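GH3 beta-N-acetylglucosaminidase (Paenibacillaceae, PDB 6K5J) catalyses the hydrolytic release of terminal beta-linked N-acetylglucosamine from glycans, probably including chitin-derived oligosaccharides, as a retaining glycosidase of family 3. Local coordinates at residues L37-H42 against Q67-E72; A57-L62 against L128-N133; D294-S299 against K306-A311. One frame throughout, in Å; residues are numbered along the deposited sequence.

Interaction 1. Residues L37-H42 against Q67-E72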
loop_
_atom_site.group_PDB
_atom_site.type_symbol
_atom_site.label_atom_id
_atom_site.label_comp_id
_atom_site.label_asym_id
_atom_site.label_seq_id
_atom_site.Cartn_x
_atom_site.Cartn_y
_atom_site.Cartn_z
ATOM N N LEU A 37 16.932 -20.092 5.691
ATOM C CA LEU A 37 15.536 -19.952 6.096
ATOM C C LEU A 37 14.674 -21.035 5.459
ATOM O O LEU A 37 13.799 -21.614 6.115
ATOM C CB LEU A 37 15.010 -18.566 5.714
ATOM C CG LEU A 37 15.504 -17.353 6.520
ATOM C CD1 LEU A 37 15.127 -16.058 5.818
ATOM C CD2 LEU A 37 14.950 -17.387 7.918
ATOM N N ILE A 38 14.911 -21.324 4.181
ATOM C CA ILE A 38 14.091 -22.301 3.478
ATOM C C ILE A 38 14.483 -23.719 3.869
ATOM O O ILE A 38 13.626 -24.529 4.232
ATOM C CB ILE A 38 14.191 -22.090 1.958
ATOM C CG1 ILE A 38 13.559 -20.756 1.551
ATOM C CG2 ILE A 38 13.529 -23.257 1.223
ATOM C CD1 ILE A 38 13.920 -20.334 0.124
ATOM N N THR A 39 15.782 -24.042 3.801
ATOM C CA THR A 39 16.206 -25.435 3.958
ATOM C C THR A 39 16.387 -25.835 5.417
ATOM O O THR A 39 16.136 -26.990 5.770
ATOM C CB THR A 39 17.505 -25.693 3.195
ATOM O OG1 THR A 39 18.581 -24.980 3.817
ATOM C CG2 THR A 39 17.370 -25.253 1.740
ATOM N N GLU A 40 16.812 -24.920 6.279
ATOM C CA GLU A 40 17.045 -25.271 7.672
ATOM C C GLU A 40 15.914 -24.851 8.591
ATOM O O GLU A 40 15.580 -25.584 9.520
ATOM C CB GLU A 40 18.361 -24.659 8.154
ATOM C CG GLU A 40 19.529 -25.138 7.299
ATOM C CD GLU A 40 20.862 -24.585 7.749
ATOM O OE1 GLU A 40 20.934 -24.035 8.870
ATOM O OE2 GLU A 40 21.840 -24.707 6.977
ATOM N N ASP A 41 15.300 -23.697 8.353
ATOM C CA ASP A 41 14.200 -23.264 9.198
ATOM C C ASP A 41 12.835 -23.570 8.600
ATOM O O ASP A 41 11.826 -23.366 9.276
ATOM C CB ASP A 41 14.329 -21.770 9.491
ATOM C CG ASP A 41 15.650 -21.431 10.178
ATOM O OD1 ASP A 41 15.989 -22.110 11.169
ATOM O OD2 ASP A 41 16.342 -20.497 9.724
ATOM N N HIS A 42 12.783 -24.056 7.362
ATOM C CA HIS A 42 11.542 -24.540 6.754
ATOM C C HIS A 42 10.483 -23.440 6.666
ATOM O O HIS A 42 9.288 -23.700 6.841
ATOM C CB HIS A 42 10.987 -25.756 7.513
ATOM C CG HIS A 42 12.011 -26.806 7.825
ATOM N ND1 HIS A 42 12.536 -27.645 6.863
ATOM C CD2 HIS A 42 12.599 -27.162 8.994
ATOM C CE1 HIS A 42 13.404 -28.469 7.425
ATOM N NE2 HIS A 42 13.459 -28.200 8.717
ATOM N N GLN A 67 11.740 -21.233 -5.181
ATOM C CA GLN A 67 10.909 -22.430 -5.223
ATOM C C GLN A 67 11.745 -23.677 -5.480
ATOM O O GLN A 67 11.459 -24.751 -4.935
ATOM C CB GLN A 67 9.827 -22.270 -6.289
ATOM C CG GLN A 67 8.874 -21.108 -6.008
ATOM C CD GLN A 67 7.880 -21.397 -4.916
ATOM O OE1 GLN A 67 7.998 -22.389 -4.172
ATOM N NE2 GLN A 67 6.889 -20.517 -4.788
ATOM N N GLN A 68 12.786 -23.549 -6.300
ATOM C CA GLN A 68 13.663 -24.684 -6.560
ATOM C C GLN A 68 14.432 -25.083 -5.310
ATOM O O GLN A 68 14.615 -26.275 -5.042
ATOM C CB GLN A 68 14.621 -24.339 -7.698
ATOM C CG GLN A 68 15.627 -25.423 -8.030
ATOM C CD GLN A 68 16.552 -24.990 -9.151
ATOM O OE1 GLN A 68 16.649 -23.797 -9.460
ATOM N NE2 GLN A 68 17.238 -25.950 -9.764
ATOM N N ILE A 69 14.893 -24.096 -4.537
ATOM C CA ILE A 69 15.587 -24.383 -3.285
ATOM C C ILE A 69 14.674 -25.145 -2.340
ATOM O O ILE A 69 15.099 -26.101 -1.675
ATOM C CB ILE A 69 16.099 -23.072 -2.651
ATOM C CG1 ILE A 69 17.271 -22.513 -3.467
ATOM C CG2 ILE A 69 16.493 -23.275 -1.186
ATOM C CD1 ILE A 69 17.628 -21.050 -3.144
ATOM N N ALA A 70 13.405 -24.740 -2.266
ATOM C CA ALA A 70 12.469 -25.459 -1.412
ATOM C C ALA A 70 12.191 -26.852 -1.963
ATOM O O ALA A 70 12.154 -27.826 -1.204
ATOM C CB ALA A 70 11.168 -24.672 -1.261
ATOM N N ALA A 71 12.000 -26.967 -3.278
ATOM C CA ALA A 71 11.648 -28.262 -3.856
ATOM C C ALA A 71 12.783 -29.257 -3.679
ATOM O O ALA A 71 12.565 -30.401 -3.264
ATOM C CB ALA A 71 11.293 -28.110 -5.335
ATOM N N GLU A 72 14.013 -28.823 -3.961
ATOM C CA GLU A 72 15.162 -29.716 -3.912
ATOM C C GLU A 72 15.548 -30.109 -2.494
ATOM O O GLU A 72 16.287 -31.083 -2.321
ATOM C CB GLU A 72 16.345 -29.067 -4.627
ATOM C CG GLU A 72 16.142 -28.998 -6.134
ATOM C CD GLU A 72 17.291 -28.341 -6.862
ATOM O OE1 GLU A 72 18.221 -27.829 -6.197
ATOM O OE2 GLU A 72 17.256 -28.335 -8.107
#
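Ile38 and Thr39 meet Ile69 and Ala70 through methyl groups, a compact case of two helices joined by small apolar tips, with Ile69 and the short Ala70 on one side and Ile38 and Thr39 on the other. CG2 of Ile38 rests over the backbone of the other helix, 3.6 Å from CA of Ala70, with the methyl CB of Ala70 beside it. With chi1 at -67°, Ile38 holds CG2 anti to its backbone N, on the side where helix 56-72 lies. Ile69 answers with its own CG2, which touches a methyl of each facing residue: Thr39 CG2 at 3.6 Å and Ile38 CG2 at 3.8 Å. The two isoleucine side chains cross at about a right angle.

Thr39 divides its two branches between different tasks. Its CG2 makes the apolar contact, while OG1, at chi1 68°, hydrogen-bonds to the carbonyl O of Arg35 one turn back in its own helix. Beyond this first shell, His42 takes a positive phi of 61° as the chain leaves helix 32-39, and its ND1 is hydrogen-bonded to Asn75 OD1, while Ser73 OG bonds to the carbonyl oxygens of Ile69 and Ala70. Leu78 packs on Ile38 and Ala30 on Ile69, and the paired helices 32-39 and 56-72 lie outside the barrel strands, with helices 13-19 and 302-317 touching residues 37-42.

Interaction 2. Residues A57-L62 against L128-N133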
loop_
_atom_site.group_PDB
_atom_site.type_symbol
_atom_site.label_atom_id
_atom_site.label_comp_id
_atom_site.label_asym_id
_atom_site.label_seq_id
_atom_site.Cartn_x
_atom_site.Cartn_y
_atom_site.Cartn_z
ATOM N N ALA A 57 12.663 -9.893 -15.529
ATOM C CA ALA A 57 13.380 -11.143 -15.773
ATOM C C ALA A 57 14.110 -11.607 -14.521
ATOM O O ALA A 57 14.118 -12.801 -14.202
ATOM C CB ALA A 57 14.369 -10.974 -16.928
ATOM N N GLN A 58 14.702 -10.665 -13.785
ATOM C CA GLN A 58 15.425 -11.003 -12.565
ATOM C C GLN A 58 14.475 -11.477 -11.464
ATOM O O GLN A 58 14.796 -12.420 -10.723
ATOM C CB GLN A 58 16.259 -9.792 -12.113
ATOM C CG GLN A 58 16.786 -9.881 -10.675
ATOM C CD GLN A 58 15.799 -9.290 -9.669
ATOM O OE1 GLN A 58 15.114 -8.320 -9.965
ATOM N NE2 GLN A 58 15.718 -9.886 -8.494
ATOM N N VAL A 59 13.302 -10.845 -11.337
ATOM C CA VAL A 59 12.359 -11.238 -10.289
ATOM C C VAL A 59 11.813 -12.634 -10.567
ATOM O O VAL A 59 11.751 -13.486 -9.674
ATOM C CB VAL A 59 11.216 -10.208 -10.163
ATOM C CG1 VAL A 59 10.239 -10.629 -9.047
ATOM C CG2 VAL A 59 11.776 -8.810 -9.870
ATOM N N ALA A 60 11.387 -12.876 -11.809
ATOM C CA ALA A 60 10.904 -14.202 -12.183
ATOM C C ALA A 60 11.965 -15.266 -11.924
ATOM O O ALA A 60 11.661 -16.350 -11.406
ATOM C CB ALA A 60 10.480 -14.203 -13.656
ATOM N N LYS A 61 13.221 -14.974 -12.273
ATOM C CA LYS A 61 14.303 -15.911 -11.978
ATOM C C LYS A 61 14.439 -16.147 -10.482
ATOM O O LYS A 61 14.660 -17.282 -10.038
ATOM C CB LYS A 61 15.628 -15.381 -12.523
ATOM C CG LYS A 61 15.951 -15.759 -13.945
ATOM C CD LYS A 61 17.429 -15.465 -14.203
ATOM C CE LYS A 61 18.243 -15.711 -12.931
ATOM N NZ LYS A 61 19.682 -16.044 -13.187
ATOM N N LEU A 62 14.334 -15.076 -9.693
ATOM C CA LEU A 62 14.499 -15.186 -8.247
ATOM C C LEU A 62 13.385 -16.018 -7.622
ATOM O O LEU A 62 13.640 -16.882 -6.774
ATOM C CB LEU A 62 14.550 -13.782 -7.630
ATOM C CG LEU A 62 14.501 -13.715 -6.104
ATOM C CD1 LEU A 62 15.719 -14.400 -5.500
ATOM C CD2 LEU A 62 14.410 -12.252 -5.657
ATOM N N LEU A 128 5.769 -12.968 -12.496
ATOM C CA LEU A 128 7.065 -12.897 -11.844
ATOM C C LEU A 128 7.243 -13.961 -10.765
ATOM O O LEU A 128 8.227 -13.911 -10.021
ATOM C CB LEU A 128 7.274 -11.505 -11.238
ATOM C CG LEU A 128 7.105 -10.323 -12.193
ATOM C CD1 LEU A 128 7.470 -9.021 -11.482
ATOM C CD2 LEU A 128 7.948 -10.489 -13.444
ATOM N N GLY A 129 6.319 -14.917 -10.655
ATOM C CA GLY A 129 6.413 -15.928 -9.622
ATOM C C GLY A 129 5.922 -15.485 -8.263
ATOM O O GLY A 129 6.101 -16.219 -7.279
ATOM N N ILE A 130 5.321 -14.309 -8.173
ATOM C CA ILE A 130 4.731 -13.814 -6.932
ATOM C C ILE A 130 3.277 -14.272 -6.879
ATOM O O ILE A 130 2.505 -14.030 -7.813
ATOM C CB ILE A 130 4.840 -12.279 -6.860
ATOM C CG1 ILE A 130 6.313 -11.867 -6.824
ATOM C CG2 ILE A 130 4.068 -11.726 -5.668
ATOM C CD1 ILE A 130 6.567 -10.434 -7.292
ATOM N N ASN A 131 2.896 -14.932 -5.789
ATOM C CA ASN A 131 1.589 -15.577 -5.707
ATOM C C ASN A 131 0.747 -15.046 -4.555
ATOM O O ASN A 131 -0.320 -15.598 -4.274
ATOM C CB ASN A 131 1.750 -17.102 -5.600
ATOM C CG ASN A 131 2.671 -17.516 -4.465
ATOM O OD1 ASN A 131 2.600 -16.971 -3.371
ATOM N ND2 ASN A 131 3.538 -18.495 -4.723
ATOM N N MET A 132 1.193 -13.981 -3.898
ATOM C CA MET A 132 0.472 -13.372 -2.793
ATOM C C MET A 132 0.761 -11.877 -2.820
ATOM O O MET A 132 1.849 -11.450 -3.217
ATOM C CB MET A 132 0.886 -13.989 -1.446
ATOM C CG MET A 132 0.031 -13.561 -0.246
ATOM S SD MET A 132 0.516 -14.498 1.235
ATOM C CE MET A 132 -0.930 -14.263 2.276
ATOM N N ASN A 133 -0.229 -11.083 -2.422
ATOM C CA ASN A 133 -0.066 -9.632 -2.367
ATOM C C ASN A 133 -0.645 -9.160 -1.049
ATOM O O ASN A 133 -1.733 -9.594 -0.659
ATOM C CB ASN A 133 -0.770 -8.937 -3.556
ATOM C CG ASN A 133 -0.344 -7.473 -3.746
ATOM O OD1 ASN A 133 0.608 -7.002 -3.130
ATOM N ND2 ASN A 133 -1.048 -6.765 -4.633
#
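Leu128 lies against Val59 and Ala60, using its side chain and its carbonyl group together. CG1 of Val59 approaches the base of the leucine, 3.8 Å from CB, and also touches the CD1 methyl at 4.0 Å. With chi1 of Val59 at -180°, that CG1 branch stands anti to the backbone N and extends across the interface, where it meets Ile130 CD1 as well, at 4.1 Å. Ala60 presents little bulk, and the backbones come correspondingly near: its CA is 4.1 Å from CA of Leu128. Its CA-H group points at Leu128 O, with CA and O 3.5 Å apart and an angle at the hydrogen of 155°. The same carbonyl oxygen accepts a hydrogen bond from Ser63 OG, one turn further along helix 56-72.

This carbonyl belongs to a Schellman motif that ends helix 111-127. Gly129 is its C-prime residue, at a positive phi of 81°, a backbone shape suited to glycine, and bonds from Ile130 N to Leu125 O and from Gly129 N to Arg126 O close it. From there the chain turns inward to strand 132-133 of the (beta/alpha)8 barrel; the side-chain amide of Asn131 bonds through OD1 to Ile80 N and through ND2 to Leu78 O.

Interaction 3. Residues D294-S299 against K306-A311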
loop_
_atom_site.group_PDB
_atom_site.type_symbol
_atom_site.label_atom_id
_atom_site.label_comp_id
_atom_site.label_asym_id
_atom_site.label_seq_id
_atom_site.Cartn_x
_atom_site.Cartn_y
_atom_site.Cartn_z
ATOM N N ASP A 294 -2.215 -17.148 11.804
ATOM C CA ASP A 294 -1.569 -18.292 11.169
ATOM C C ASP A 294 -0.172 -17.995 10.675
ATOM O O ASP A 294 0.680 -18.892 10.674
ATOM C CB ASP A 294 -2.374 -18.767 9.954
ATOM C CG ASP A 294 -3.809 -19.027 10.286
ATOM O OD1 ASP A 294 -4.049 -19.856 11.187
ATOM O OD2 ASP A 294 -4.682 -18.391 9.660
ATOM N N LEU A 295 0.063 -16.781 10.187
ATOM C CA LEU A 295 1.289 -16.468 9.472
ATOM C C LEU A 295 1.936 -15.261 10.133
ATOM O O LEU A 295 1.340 -14.178 10.176
ATOM C CB LEU A 295 1.017 -16.202 7.989
ATOM C CG LEU A 295 2.251 -16.078 7.092
ATOM C CD1 LEU A 295 3.135 -17.343 7.147
ATOM C CD2 LEU A 295 1.832 -15.783 5.647
ATOM N N ILE A 296 3.151 -15.460 10.630
ATOM C CA ILE A 296 3.921 -14.462 11.369
ATOM C C ILE A 296 4.851 -13.763 10.387
ATOM O O ILE A 296 5.733 -14.398 9.800
ATOM C CB ILE A 296 4.737 -15.128 12.492
ATOM C CG1 ILE A 296 3.836 -15.863 13.486
ATOM C CG2 ILE A 296 5.687 -14.131 13.151
ATOM C CD1 ILE A 296 2.589 -15.145 13.891
ATOM N N LEU A 297 4.674 -12.459 10.204
ATOM C CA LEU A 297 5.457 -11.701 9.235
ATOM C C LEU A 297 6.633 -11.029 9.943
ATOM O O LEU A 297 6.433 -10.234 10.872
ATOM C CB LEU A 297 4.581 -10.664 8.536
ATOM C CG LEU A 297 5.258 -9.779 7.491
ATOM C CD1 LEU A 297 5.878 -10.620 6.364
ATOM C CD2 LEU A 297 4.256 -8.783 6.932
ATOM N N VAL A 298 7.852 -11.343 9.515
ATOM C CA VAL A 298 9.060 -10.720 10.062
ATOM C C VAL A 298 9.932 -10.341 8.864
ATOM O O VAL A 298 10.704 -11.154 8.349
ATOM C CB VAL A 298 9.804 -11.623 11.050
ATOM C CG1 VAL A 298 10.878 -10.817 11.785
ATOM C CG2 VAL A 298 8.827 -12.230 12.072
ATOM N N SER A 299 9.819 -9.082 8.418
ATOM C CA SER A 299 10.212 -8.730 7.047
ATOM C C SER A 299 11.710 -8.536 6.831
ATOM O O SER A 299 12.179 -8.684 5.694
ATOM C CB SER A 299 9.503 -7.448 6.606
ATOM O OG SER A 299 8.096 -7.626 6.573
ATOM N N LYS A 306 14.775 -15.450 13.171
ATOM C CA LYS A 306 15.162 -16.629 13.948
ATOM C C LYS A 306 14.598 -16.578 15.365
ATOM O O LYS A 306 14.252 -17.621 15.933
ATOM C CB LYS A 306 16.691 -16.757 13.987
ATOM C CG LYS A 306 17.204 -18.183 14.228
ATOM C CD LYS A 306 17.211 -18.996 12.937
ATOM C CE LYS A 306 17.958 -20.324 13.091
ATOM N NZ LYS A 306 17.094 -21.441 13.579
ATOM N N ALA A 307 14.493 -15.383 15.952
ATOM C CA ALA A 307 13.917 -15.284 17.289
ATOM C C ALA A 307 12.458 -15.727 17.292
ATOM O O ALA A 307 12.024 -16.445 18.201
ATOM C CB ALA A 307 14.049 -13.859 17.824
ATOM N N ALA A 308 11.686 -15.310 16.281
ATOM C CA ALA A 308 10.294 -15.749 16.173
ATOM C C ALA A 308 10.204 -17.260 15.995
ATOM O O ALA A 308 9.401 -17.929 16.655
ATOM C CB ALA A 308 9.612 -15.038 15.003
ATOM N N LEU A 309 11.014 -17.809 15.094
ATOM C CA LEU A 309 11.005 -19.248 14.852
ATOM C C LEU A 309 11.360 -20.023 16.118
ATOM O O LEU A 309 10.708 -21.024 16.451
ATOM C CB LEU A 309 11.982 -19.592 13.723
ATOM C CG LEU A 309 11.560 -19.314 12.278
ATOM C CD1 LEU A 309 12.790 -19.140 11.365
ATOM C CD2 LEU A 309 10.648 -20.417 11.756
ATOM N N ASP A 310 12.408 -19.579 16.823
ATOM C CA ASP A 310 12.826 -20.219 18.068
ATOM C C ASP A 310 11.752 -20.101 19.140
ATOM O O ASP A 310 11.488 -21.060 19.870
ATOM C CB ASP A 310 14.131 -19.592 18.579
ATOM C CG ASP A 310 15.364 -20.073 17.817
ATOM O OD1 ASP A 310 15.306 -21.143 17.178
ATOM O OD2 ASP A 310 16.396 -19.370 17.864
ATOM N N ALA A 311 11.137 -18.924 19.264
ATOM C CA ALA A 311 10.114 -18.732 20.286
ATOM C C ALA A 311 8.885 -19.594 20.013
ATOM O O ALA A 311 8.286 -20.142 20.948
ATOM C CB ALA A 311 9.739 -17.255 20.369
#
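The methyl of Ala308 faces two branched side chains of a barrel strand, Val298 and Ile296, and this small patch is the whole of the contact. Val298 CG2 is the nearer, 4.1 Å from Ala308 CB; Ile296 CG2 follows at 4.4 Å. With chi1 of Val298 at -169°, CG2 lies beside the backbone N, anti to the carbonyl carbon, and it is this branch, not CG1, that reaches the alanine. The bonds from CA to CB of all three residues point into the interface. Even so, the backbones stay well apart, with 8.0 Å between the CA atoms of Val298 and Ala308, and the two segments bury just 66 Å² between them.

The arrangement is the strand-to-helix step of a (beta/alpha)8 barrel: strand 296-298, the last of eight, leads into helix 302-317, which packs back over it. Side chains alternate along the strand, so Ile296 and Val298 face the helical layer whereas Leu297 faces the interior, where it touches the bound N-acetylglucosamine. Helix 281-291 fills in beside the patch, with Ala285 on both Ile296 and Ala308 and Ala288 on Ile296. Gln305 NE2 donates a hydrogen bond to Val298 O.

The buried patch around Ala308 gives way, farther round the helix, to a side open to solvent. Leu309 remains buried against Val21, but Ala307 and Ala311 are partly exposed, and Asp310 projects from the solvent side of the helix, its side chain no nearer to residues 294-299 than 11.2 Å.

Overall arrangement
All three contacts lie in the barrel of the N-terminal domain. Interactions 1 and 2 share helix 56-72, which uses its end for one and its beginning for the other; their centres are 16 Å apart, and Gln67 of the first packs against Asn131 of the second. Interactions 1 and 3 are joined by charge: Asp41 OD1 forms a 2.7 Å salt bridge with Lys306 NZ, and Asp41 CB also packs on Leu309. Interactions 2 and 3 do not touch, their nearest atoms being about 5 Å apart. The bound N-acetylglucosamine lies about 10 Å from the Val298 side chain and about 12 Å from that of Ile130.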